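Local coordinates for uncharacterized protein (Pyrococcus furiosus, PDB 4XLZ), which probably deacetylates N,N'-diacetylchitobiose as a metal-dependent CE-14 deacetylase of the GlcNAc-PI de-N-acetylase family, and binds cadmium ions in this crystal, at residues I35-H40 with R152-L157; C66-Y71 with T112-S117. All coordinates share one frame; numbering follows the deposited sequence.

Contact 1: residues I35-H40 with R152-L157; sequences ICIEPH and RRTGFL. With CD (cadmium ion), chain G.
Thr-154, on helix 149-164, sets its short side chain against Ile-37 and Pro-39, where strand 33-38 runs out into a metal-binding loop. The contact illustrates how a branched polar residue can serve two purposes at a helix-sheet interface. Its CB already lies 3.7 Å from CG of Pro-39, and from there the two branches part. The methyl, CG2, meets CG2 of Ile-37 at 3.7 Å; these side chains run past each other in opposite directions, and both methyls stand anti to their own backbone N. The side chains of Thr-154 and Pro-39 cross at about a right angle, with OG1 3.5 Å from CG of Pro-39. Because OG1 is anti to the carbonyl carbon (chi1 -65°), it can also turn back along its own helix and hydrogen-bond to the carbonyl oxygen of Asp-150, so this buried hydroxyl has a partner although its neighbours on Pro-39 are ring carbons.

Pro-39 passes the packing on to the metal site. Its CB lies 3.9 Å above one face of the His-40 imidazole, offset toward the rim, while ND1 of His-40 binds the cadmium ion at 2.3 Å and NE2 hydrogen-bonds to the Asp-150 carboxylate. Held at both nitrogens, the ring is probably fixed in rotation. Asp-43 and His-151 complete the protein ligands, and a water oxygen lies 2.6 Å from the cadmium. Pro-39 and His-40 begin the PHPDD sequence characteristic of this family.

Helix 149-164 thus lies over the middle of the parallel sheet: strand 33-38 receives Thr-154, strand 61-68 flanks it through Met-67 and strand 135-139 through Pro-139, while helix 43-57 packs against Cys-36.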
ATOM      1  N   ILE A  35      -7.770  28.982  -7.064  1.00 14.69           N
ATOM      2  CA  ILE A  35      -7.236  27.787  -7.709  1.00 14.75           C
ATOM      3  C   ILE A  35      -8.409  26.890  -8.097  1.00 13.61           C
ATOM      4  O   ILE A  35      -9.312  26.635  -7.263  1.00 15.41           O
ATOM      5  CB  ILE A  35      -6.307  27.023  -6.732  1.00 14.36           C
ATOM      6  CG1 ILE A  35      -4.993  27.858  -6.611  1.00 18.50           C
ATOM      7  CG2 ILE A  35      -5.971  25.697  -7.367  1.00 18.31           C
ATOM      8  CD1 ILE A  35      -3.984  27.166  -5.724  1.00 18.36           C
ATOM      9  N   CYS A  36      -8.384  26.473  -9.386  1.00 14.16           N
ATOM     10  CA  CYS A  36      -9.387  25.521  -9.837  1.00 13.82           C
ATOM     11  C   CYS A  36      -8.710  24.217 -10.063  1.00 14.24           C
ATOM     12  O   CYS A  36      -7.763  24.076 -10.814  1.00 13.91           O
ATOM     13  CB  CYS A  36      -9.956  26.005 -11.200  1.00 14.49           C
ATOM     14  SG  CYS A  36     -10.775  27.674 -10.967  1.00 20.07           S
ATOM     15  N   ILE A  37      -9.165  23.208  -9.288  1.00 14.15           N
ATOM     16  CA  ILE A  37      -8.548  21.870  -9.292  1.00 13.26           C
ATOM     17  C   ILE A  37      -9.367  20.940 -10.173  1.00 13.45           C
ATOM     18  O   ILE A  37     -10.645  20.805  -9.983  1.00 15.53           O
ATOM     19  CB  ILE A  37      -8.572  21.345  -7.852  1.00 12.99           C
ATOM     20  CG1 ILE A  37      -7.685  22.354  -7.013  1.00 14.69           C
ATOM     21  CG2 ILE A  37      -7.805  19.972  -7.863  1.00 15.89           C
ATOM     22  CD1 ILE A  37      -7.529  21.851  -5.506  1.00 16.70           C
ATOM     23  N   GLU A  38      -8.737  20.333 -11.134  1.00 12.57           N
ATOM     24  CA  GLU A  38      -9.396  19.415 -12.109  1.00 13.49           C
ATOM     25  C   GLU A  38      -8.758  18.074 -12.041  1.00 13.05           C
ATOM     26  O   GLU A  38      -7.543  17.922 -12.037  1.00 13.32           O
ATOM     27  CB  GLU A  38      -9.374  19.914 -13.587  1.00 13.91           C
ATOM     28  CG  GLU A  38      -7.935  20.350 -14.023  1.00 13.82           C
ATOM     29  CD  GLU A  38      -7.910  20.897 -15.456  1.00 15.06           C
ATOM     30  OE1 GLU A  38      -8.973  21.020 -16.061  1.00 15.39           O
ATOM     31  OE2 GLU A  38      -6.778  21.061 -16.034  1.00 15.78           O
ATOM     32  N   PRO A  39      -9.565  17.044 -12.158  1.00 11.92           N
ATOM     33  CA  PRO A  39      -8.988  15.671 -12.189  1.00 12.24           C
ATOM     34  C   PRO A  39      -8.193  15.373 -13.434  1.00 12.66           C
ATOM     35  O   PRO A  39      -7.099  14.781 -13.351  1.00 13.20           O
ATOM     36  CB  PRO A  39     -10.264  14.738 -12.109  1.00 12.34           C
ATOM     37  CG  PRO A  39     -11.319  15.553 -11.386  1.00 11.53           C
ATOM     38  CD  PRO A  39     -11.038  17.091 -11.859  1.00 11.69           C
ATOM     39  N   HIS A  40      -8.754  15.838 -14.623  1.00 13.43           N
ATOM     40  CA  HIS A  40      -8.102  15.592 -15.919  1.00 13.66           C
ATOM     41  C   HIS A  40      -8.088  16.925 -16.679  1.00 11.52           C
ATOM     42  O   HIS A  40      -8.823  17.831 -16.339  1.00 14.26           O
ATOM     43  CB  HIS A  40      -9.030  14.614 -16.741  1.00 13.34           C
ATOM     44  CG  HIS A  40      -9.292  13.357 -15.993  1.00 12.42           C
ATOM     45  ND1 HIS A  40     -10.600  13.027 -15.629  1.00 11.89           N
ATOM     46  CD2 HIS A  40      -8.481  12.326 -15.649  1.00 14.32           C
ATOM     47  CE1 HIS A  40     -10.551  11.832 -15.027  1.00 13.31           C
ATOM     48  NE2 HIS A  40      -9.285  11.385 -15.027  1.00 12.52           N
ATOM     49  N   ARG A 152     -13.805  11.372  -7.737  1.00 12.67           N
ATOM     50  CA  ARG A 152     -14.172  11.349  -6.315  1.00 12.85           C
ATOM     51  C   ARG A 152     -12.902  11.717  -5.463  1.00 12.54           C
ATOM     52  O   ARG A 152     -13.019  12.549  -4.553  1.00 12.30           O
ATOM     53  CB  ARG A 152     -14.574   9.929  -5.924  1.00 12.86           C
ATOM     54  CG  ARG A 152     -15.877   9.469  -6.607  1.00 13.78           C
ATOM     55  CD  ARG A 152     -16.303   8.112  -6.028  1.00 14.21           C
ATOM     56  NE  ARG A 152     -15.370   7.021  -6.323  1.00 13.73           N
ATOM     57  CZ  ARG A 152     -15.551   6.026  -7.132  1.00 14.46           C
ATOM     58  NH1 ARG A 152     -16.644   5.977  -7.945  1.00 14.98           N
ATOM     59  NH2 ARG A 152     -14.636   5.090  -7.250  1.00 14.29           N
ATOM     60  N   ARG A 153     -11.789  11.130  -5.841  1.00 11.35           N
ATOM     61  CA  ARG A 153     -10.574  11.417  -5.051  1.00 11.85           C
ATOM     62  C   ARG A 153     -10.139  12.892  -5.160  1.00 11.42           C
ATOM     63  O   ARG A 153      -9.695  13.469  -4.131  1.00 11.97           O
ATOM     64  CB  ARG A 153      -9.452  10.493  -5.442  1.00 10.85           C
ATOM     65  CG  ARG A 153      -9.771   9.008  -5.027  1.00 11.17           C
ATOM     66  CD  ARG A 153      -8.783   8.036  -5.608  1.00 10.59           C
ATOM     67  NE  ARG A 153      -9.107   6.733  -5.053  1.00 12.45           N
ATOM     68  CZ  ARG A 153      -8.231   5.766  -4.991  1.00 12.56           C
ATOM     69  NH1 ARG A 153      -6.981   5.836  -5.575  1.00 11.99           N
ATOM     70  NH2 ARG A 153      -8.615   4.606  -4.302  1.00 13.20           N
ATOM     71  N   THR A 154     -10.263  13.504  -6.374  1.00 11.53           N
ATOM     72  CA  THR A 154      -9.899  14.899  -6.416  1.00 11.19           C
ATOM     73  C   THR A 154     -10.722  15.720  -5.479  1.00 12.69           C
ATOM     74  O   THR A 154     -10.211  16.668  -4.802  1.00 12.17           O
ATOM     75  CB  THR A 154     -10.071  15.362  -7.901  1.00 11.13           C
ATOM     76  OG1 THR A 154      -9.142  14.682  -8.727  1.00 12.22           O
ATOM     77  CG2 THR A 154      -9.760  16.889  -7.995  1.00 12.23           C
ATOM     78  N   GLY A 155     -12.072  15.469  -5.449  1.00 12.02           N
ATOM     79  CA  GLY A 155     -12.923  16.263  -4.571  1.00 13.20           C
ATOM     80  C   GLY A 155     -12.541  16.141  -3.072  1.00 12.68           C
ATOM     81  O   GLY A 155     -12.420  17.142  -2.397  1.00 13.20           O
ATOM     82  N   PHE A 156     -12.418  14.880  -2.669  1.00 12.65           N
ATOM     83  CA  PHE A 156     -12.109  14.700  -1.225  1.00 11.81           C
ATOM     84  C   PHE A 156     -10.744  15.236  -0.904  1.00 12.64           C
ATOM     85  O   PHE A 156     -10.597  15.899   0.117  1.00 12.46           O
ATOM     86  CB  PHE A 156     -12.122  13.156  -0.921  1.00 12.02           C
ATOM     87  CG  PHE A 156     -13.517  12.537  -0.828  1.00 11.19           C
ATOM     88  CD1 PHE A 156     -14.464  13.099   0.036  1.00 13.75           C
ATOM     89  CD2 PHE A 156     -13.790  11.448  -1.678  1.00 14.11           C
ATOM     90  CE1 PHE A 156     -15.759  12.468   0.117  1.00 14.15           C
ATOM     91  CE2 PHE A 156     -15.110  10.845  -1.613  1.00 15.11           C
ATOM     92  CZ  PHE A 156     -16.068  11.387  -0.710  1.00 14.42           C
ATOM     93  N   LEU A 157      -9.754  14.940  -1.734  1.00 11.88           N
ATOM     94  CA  LEU A 157      -8.376  15.445  -1.432  1.00 10.56           C
ATOM     95  C   LEU A 157      -8.334  16.973  -1.442  1.00 12.79           C
ATOM     96  O   LEU A 157      -7.589  17.573  -0.650  1.00 13.01           O
ATOM     97  CB  LEU A 157      -7.396  14.910  -2.417  1.00 12.33           C
ATOM     98  CG  LEU A 157      -7.162  13.356  -2.367  1.00 11.63           C
ATOM     99  CD1 LEU A 157      -6.401  12.914  -3.688  1.00 13.58           C
ATOM    100  CD2 LEU A 157      -6.283  13.000  -1.121  1.00 12.79           C
TER
HETATM  101 CD    CD G 301     -12.548  14.241 -15.988  1.00 14.67          CD
HETATM  102  O   HOH W   1     -13.408  12.074 -17.102  1.00 23.54           O

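Contact 2: residues C66-Y71 with T112-S117; sequences CMTDGY and TELPYS
Leu-114 points its isobutyl group at Met-67 and Thr-68, at the C-terminal end of a strand in a Rossmann-like parallel sheet, where the loop leading to helix 118-131 packs against it. The leucine CG lies anti to the backbone N (chi1 180°), which directs CG, and with it both methyls, to Met-67, a selenomethionine here. That chain is folded at chi2 and chi3, and therefore presents both ends to the same neighbour as the two side chains cross obliquely: CB is 4.0 Å from CD2 of Leu-114, and CE is 4.0 Å from its CD1. Thr-68 meets the leucine nearer its root and at about a right angle, CG2 to CB of Leu-114 being 4.0 Å. An alanine at this position would keep the CB contact but is likely to open a gap over Met-67, leaving its CE freer to swing. Thr-154 and Tyr-109 also pack on the leucine, and Asp-150 accepts its backbone N-H.

Past the strand, the chain turns through Asp-69, whose OD1 also accepts from the backbone N of Asp-111. An Asx turn fixes the bend: Tyr-71 N reaches Asp-69 OD1 at 3.0 Å, nearly straight at 162°, approaching 53° out of the carboxylate plane.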
ATOM      1  N   CYS A  66      -3.949  20.497 -12.136  1.00 12.73           N
ATOM      2  CA  CYS A  66      -4.490  19.320 -12.850  1.00 13.36           C
ATOM      3  C   CYS A  66      -3.878  18.118 -12.179  1.00 13.57           C
ATOM      4  O   CYS A  66      -2.681  17.904 -12.161  1.00 13.07           O
ATOM      5  CB  CYS A  66      -4.144  19.441 -14.355  1.00 14.62           C
ATOM      6  SG  CYS A  66      -5.078  18.175 -15.279  1.00 15.73           S
HETATM    7  N   MSE A  67      -4.767  17.237 -11.692  1.00 10.93           N
HETATM    8  CA  MSE A  67      -4.241  16.109 -10.839  1.00 11.30           C
HETATM    9  C   MSE A  67      -3.593  15.019 -11.636  1.00 13.42           C
HETATM   10  O   MSE A  67      -2.622  14.417 -11.227  1.00 13.75           O
HETATM   11  CB  MSE A  67      -5.441  15.404 -10.146  1.00 12.98           C
HETATM   12  CG  MSE A  67      -6.365  16.338  -9.322  1.00 14.06           C
HETATM   13 SE   MSE A  67      -5.379  17.268  -7.881  1.00 14.13          SE
HETATM   14  CE  MSE A  67      -4.975  15.777  -6.796  1.00 16.46           C
ATOM     15  N   THR A  68      -4.063  14.762 -12.883  1.00 11.54           N
ATOM     16  CA  THR A  68      -3.588  13.676 -13.698  1.00 11.99           C
ATOM     17  C   THR A  68      -3.210  14.118 -15.126  1.00 11.70           C
ATOM     18  O   THR A  68      -3.410  15.300 -15.507  1.00 14.60           O
ATOM     19  CB  THR A  68      -4.553  12.469 -13.823  1.00 12.36           C
ATOM     20  OG1 THR A  68      -5.621  12.842 -14.743  1.00 14.08           O
ATOM     21  CG2 THR A  68      -5.171  12.048 -12.501  1.00 14.07           C
ATOM     22  N   ASP A  69      -2.627  13.220 -15.862  1.00 12.16           N
ATOM     23  CA  ASP A  69      -2.047  13.583 -17.179  1.00 12.35           C
ATOM     24  C   ASP A  69      -3.008  13.224 -18.323  1.00 14.18           C
ATOM     25  O   ASP A  69      -2.694  13.539 -19.466  1.00 15.96           O
ATOM     26  CB  ASP A  69      -0.752  12.804 -17.361  1.00 14.31           C
ATOM     27  CG  ASP A  69      -0.865  11.273 -17.146  1.00 13.77           C
ATOM     28  OD1 ASP A  69      -2.043  10.773 -17.152  1.00 12.28           O
ATOM     29  OD2 ASP A  69       0.224  10.653 -16.922  1.00 16.77           O
ATOM     30  N   GLY A  70      -4.162  12.687 -18.023  1.00 12.38           N
ATOM     31  CA  GLY A  70      -5.068  12.349 -19.165  1.00 12.43           C
ATOM     32  C   GLY A  70      -4.590  11.197 -20.051  1.00 12.38           C
ATOM     33  O   GLY A  70      -5.142  10.954 -21.199  1.00 14.12           O
ATOM     34  N   TYR A  71      -3.617  10.365 -19.643  1.00 11.99           N
ATOM     35  CA  TYR A  71      -2.995   9.251 -20.387  1.00 12.39           C
ATOM     36  C   TYR A  71      -3.967   8.297 -21.020  1.00 13.04           C
ATOM     37  O   TYR A  71      -3.658   7.662 -22.026  1.00 14.71           O
ATOM     38  CB  TYR A  71      -2.047   8.534 -19.336  1.00 11.79           C
ATOM     39  CG  TYR A  71      -1.269   7.363 -19.787  1.00 11.16           C
ATOM     40  CD1 TYR A  71       0.129   7.521 -20.018  1.00 11.01           C
ATOM     41  CD2 TYR A  71      -1.841   6.096 -19.870  1.00 12.55           C
ATOM     42  CE1 TYR A  71       0.928   6.410 -20.332  1.00 13.14           C
ATOM     43  CE2 TYR A  71      -1.089   4.977 -20.193  1.00 13.73           C
ATOM     44  CZ  TYR A  71       0.315   5.159 -20.398  1.00 14.51           C
ATOM     45  OH  TYR A  71       1.065   4.056 -20.726  1.00 17.61           O
ATOM     46  N   THR A 112      -6.497   7.512 -14.189  1.00 11.59           N
ATOM     47  CA  THR A 112      -7.133   6.255 -13.664  1.00 11.22           C
ATOM     48  C   THR A 112      -6.323   5.727 -12.468  1.00 13.62           C
ATOM     49  O   THR A 112      -6.720   4.695 -11.897  1.00 14.01           O
ATOM     50  CB  THR A 112      -7.389   5.087 -14.637  1.00 12.99           C
ATOM     51  OG1 THR A 112      -6.205   4.458 -15.121  1.00 12.40           O
ATOM     52  CG2 THR A 112      -8.285   5.641 -15.860  1.00 12.40           C
ATOM     53  N   GLU A 113      -5.237   6.431 -12.106  1.00 11.96           N
ATOM     54  CA  GLU A 113      -4.292   5.937 -11.067  1.00 12.33           C
ATOM     55  C   GLU A 113      -4.072   7.080 -10.113  1.00 12.39           C
ATOM     56  O   GLU A 113      -3.027   6.998  -9.341  1.00 14.10           O
ATOM     57  CB  GLU A 113      -2.971   5.450 -11.692  1.00 14.98           C
ATOM     58  CG  GLU A 113      -3.289   4.373 -12.812  1.00 14.14           C
ATOM     59  CD  GLU A 113      -2.086   3.688 -13.374  1.00 15.22           C
ATOM     60  OE1 GLU A 113      -2.282   2.793 -14.212  1.00 16.08           O
ATOM     61  OE2 GLU A 113      -0.875   4.124 -13.063  1.00 17.81           O
ATOM     62  N   LEU A 114      -4.926   8.048  -9.919  1.00 11.87           N
ATOM     63  CA  LEU A 114      -4.705   9.068  -8.886  1.00 11.34           C
ATOM     64  C   LEU A 114      -4.746   8.428  -7.496  1.00 10.59           C
ATOM     65  O   LEU A 114      -5.828   7.911  -7.185  1.00 12.12           O
ATOM     66  CB  LEU A 114      -5.799  10.156  -9.041  1.00 13.00           C
ATOM     67  CG  LEU A 114      -5.646  11.280  -7.984  1.00 11.72           C
ATOM     68  CD1 LEU A 114      -4.265  12.091  -8.150  1.00 13.65           C
ATOM     69  CD2 LEU A 114      -6.822  12.281  -8.120  1.00 11.52           C
ATOM     70  N   PRO A 115      -3.718   8.491  -6.688  1.00 10.50           N
ATOM     71  CA  PRO A 115      -3.886   7.911  -5.341  1.00 11.45           C
ATOM     72  C   PRO A 115      -4.787   8.680  -4.473  1.00 11.28           C
ATOM     73  O   PRO A 115      -4.977   9.906  -4.644  1.00 13.36           O
ATOM     74  CB  PRO A 115      -2.439   7.952  -4.766  1.00 12.62           C
ATOM     75  CG  PRO A 115      -1.517   8.157  -6.004  1.00 12.42           C
ATOM     76  CD  PRO A 115      -2.348   8.980  -6.978  1.00 10.78           C
ATOM     77  N   TYR A 116      -5.276   7.977  -3.423  1.00 11.73           N
ATOM     78  CA  TYR A 116      -5.973   8.708  -2.354  1.00 10.92           C
ATOM     79  C   TYR A 116      -5.053   8.573  -1.113  1.00 11.23           C
ATOM     80  O   TYR A 116      -5.079   7.529  -0.410  1.00 14.13           O
ATOM     81  CB  TYR A 116      -7.383   8.106  -2.081  1.00 11.87           C
ATOM     82  CG  TYR A 116      -8.070   8.834  -0.992  1.00 10.67           C
ATOM     83  CD1 TYR A 116      -8.223   8.224   0.284  1.00 12.44           C
ATOM     84  CD2 TYR A 116      -8.507  10.155  -1.160  1.00 11.21           C
ATOM     85  CE1 TYR A 116      -8.917   8.895   1.324  1.00 11.92           C
ATOM     86  CE2 TYR A 116      -9.134  10.860  -0.138  1.00 12.73           C
ATOM     87  CZ  TYR A 116      -9.304  10.229   1.136  1.00 11.74           C
ATOM     88  OH  TYR A 116      -9.914  10.867   2.189  1.00 12.56           O
ATOM     89  N   SER A 117      -4.200   9.565  -0.920  1.00 12.59           N
ATOM     90  CA  SER A 117      -3.132   9.349   0.084  1.00 12.25           C
ATOM     91  C   SER A 117      -2.677  10.719   0.578  1.00 10.49           C
ATOM     92  O   SER A 117      -2.842  11.794  -0.003  1.00 11.40           O
ATOM     93  CB  SER A 117      -1.941   8.654  -0.607  1.00 13.44           C
ATOM     94  OG  SER A 117      -1.340   9.531  -1.583  1.00 13.78           O
TER

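Contacts 1 and 2 have their centres about 9 Å apart and share one parallel sheet, in which strands 33-38 and 61-68 are neighbours. Along the chain the order is 35-40, 66-71, 112-117, 152-157, so contact 1 spans contact 2. The two meet directly: Pro-39 O probably accepts a hydrogen bond from Thr-68 OG1 at 2.8 Å, and Arg-153 probably donates one to the carbonyl of Leu-114. Adjacent strand ends, helix 149-164 and the loop before helix 118-131 therefore pack together as one buried region near the cadmium site. Both contacts also reach a second subunit, where Arg-152 and Glu-113 form salt bridges with that subunit's Glu-160 and Arg-118.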